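Glyoxylate reductase (Paecilomyces sp. J18, PDB 3WNV) probably catalyses the reduction of glyoxylate to glycolate with a nicotinamide cofactor, as a member of the D-isomer-specific 2-hydroxyacid dehydrogenase family. Local coordinates at residues A[39-43]-A[73-77]. Numbering follows the deposited sequence.
Sequences FLENC and SALPK
Cys43 is the bump that helix 36-45 presses against the chain where helix 69-74 ends. Its CB lies 3.5 Å from the carbonyl O of Ala74, and its SG, turned anti to its own carbonyl carbon (chi1 -69°), faces Leu75 CD2 at 4.2 Å and, more loosely, Pro76 CD at 4.4 Å. One turn earlier in the helix, Phe39 and Leu40 extend the surface. Leu75, the first residue to leave helical geometry, has its CB directed away from the facing helix, yet its CD2 methyl reaches back to the edge of the Phe39 ring, near the ring plane and 4.0 Å from both CE2 and CZ. That methyl rests over the shallow dip where the ring edge meets the cysteine sulfur. Toward the partly exposed side, Leu40 CD2 meets the CB methyl of Ala74 at 3.8 Å. Away from this contact, Phe39 also packs on Leu7 and Ile9 of strand 5-9 and makes an edge-to-face pair with Phe31, while Tyr48 touches both Cys43 and Pro76. The contact therefore joins helix 36-45 to the end of helix 69-74 and the loop that follows it, beside the five-stranded parallel sheet that contains strand 5-9. With no hydrogen bond or salt bridge between the two segments, the join is chiefly apolar van der Waals contact, plus the approach of Cys43 CB to the carbonyl O of Ala74.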
loop_
_atom_site.group_PDB
_atom_site.type_symbol
_atom_site.label_atom_id
_atom_site.label_comp_id
_atom_site.label_asym_id
_atom_site.label_seq_id
_atom_site.Cartn_x
_atom_site.Cartn_y
_atom_site.Cartn_z
ATOM N N PHE A 39 10.912 5.224 -22.655
ATOM C CA PHE A 39 11.816 4.580 -21.703
ATOM C C PHE A 39 12.466 3.364 -22.362
ATOM O O PHE A 39 13.689 3.212 -22.329
ATOM C CB PHE A 39 11.128 4.232 -20.383
ATOM C CG PHE A 39 12.051 3.586 -19.391
ATOM C CD1 PHE A 39 12.945 4.360 -18.659
ATOM C CD2 PHE A 39 12.068 2.203 -19.223
ATOM C CE1 PHE A 39 13.828 3.762 -17.779
ATOM C CE2 PHE A 39 12.962 1.605 -18.343
ATOM C CZ PHE A 39 13.834 2.394 -17.619
ATOM N N LEU A 40 11.665 2.523 -23.011
ATOM C CA LEU A 40 12.230 1.343 -23.665
ATOM C C LEU A 40 13.191 1.701 -24.782
ATOM O O LEU A 40 14.197 1.022 -24.957
ATOM C CB LEU A 40 11.132 0.372 -24.136
ATOM C CG LEU A 40 10.185 -0.185 -23.077
ATOM C CD1 LEU A 40 9.065 -0.931 -23.752
ATOM C CD2 LEU A 40 10.883 -1.102 -22.096
ATOM N N GLU A 41 12.904 2.775 -25.524
ATOM C CA GLU A 41 13.816 3.263 -26.556
ATOM C C GLU A 41 15.154 3.707 -25.970
ATOM O O GLU A 41 16.196 3.433 -26.550
ATOM C CB GLU A 41 13.187 4.412 -27.351
ATOM C CG GLU A 41 12.335 3.955 -28.533
ATOM C CD GLU A 41 11.510 5.084 -29.143
ATOM O OE1 GLU A 41 11.859 6.269 -28.923
ATOM O OE2 GLU A 41 10.509 4.777 -29.833
ATOM N N ASN A 42 15.119 4.383 -24.818
ATOM C CA ASN A 42 16.351 4.805 -24.159
ATOM C C ASN A 42 17.172 3.592 -23.781
ATOM O O ASN A 42 18.369 3.558 -24.011
ATOM C CB ASN A 42 16.057 5.620 -22.882
ATOM C CG ASN A 42 15.514 7.017 -23.176
ATOM O OD1 ASN A 42 15.462 7.444 -24.334
ATOM N ND2 ASN A 42 15.119 7.738 -22.119
ATOM N N CYS A 43 16.519 2.604 -23.174
ATOM C CA CYS A 43 17.209 1.354 -22.801
ATOM C C CYS A 43 17.910 0.705 -23.994
ATOM O O CYS A 43 19.083 0.296 -23.915
ATOM C CB CYS A 43 16.214 0.363 -22.168
ATOM S SG CYS A 43 15.577 0.804 -20.560
ATOM N N SER A 73 13.269 -7.248 -18.983
ATOM C CA SER A 73 13.995 -7.887 -20.064
ATOM C C SER A 73 14.743 -6.863 -20.931
ATOM O O SER A 73 15.811 -7.159 -21.449
ATOM C CB SER A 73 13.028 -8.707 -20.928
ATOM O OG SER A 73 13.745 -9.425 -21.922
ATOM N N ALA A 74 14.182 -5.659 -21.057
ATOM C CA ALA A 74 14.814 -4.546 -21.778
ATOM C C ALA A 74 15.896 -3.795 -20.987
ATOM O O ALA A 74 16.690 -3.068 -21.582
ATOM C CB ALA A 74 13.743 -3.539 -22.226
ATOM N N LEU A 75 15.909 -3.898 -19.662
ATOM C CA LEU A 75 16.940 -3.167 -18.890
ATOM C C LEU A 75 18.351 -3.592 -19.312
ATOM O O LEU A 75 18.570 -4.733 -19.697
ATOM C CB LEU A 75 16.752 -3.395 -17.388
ATOM C CG LEU A 75 15.504 -2.793 -16.741
ATOM C CD1 LEU A 75 15.404 -3.178 -15.268
ATOM C CD2 LEU A 75 15.449 -1.248 -16.932
ATOM N N PRO A 76 19.314 -2.661 -19.282
ATOM C CA PRO A 76 20.683 -3.024 -19.641
ATOM C C PRO A 76 21.251 -4.008 -18.626
ATOM O O PRO A 76 20.873 -4.012 -17.437
ATOM C CB PRO A 76 21.455 -1.695 -19.563
ATOM C CG PRO A 76 20.449 -0.624 -19.385
ATOM C CD PRO A 76 19.162 -1.247 -18.919
ATOM N N LYS A 77 22.156 -4.840 -19.114
ATOM C CA LYS A 77 22.793 -5.864 -18.299
ATOM C C LYS A 77 23.526 -5.289 -17.078
ATOM O O LYS A 77 23.741 -5.996 -16.072
ATOM C CB LYS A 77 23.731 -6.662 -19.201
ATOM C CG LYS A 77 24.299 -7.943 -18.656
ATOM C CD LYS A 77 25.223 -8.594 -19.725
ATOM C CE LYS A 77 25.778 -9.947 -19.260
ATOM N NZ LYS A 77 24.681 -10.938 -19.183
#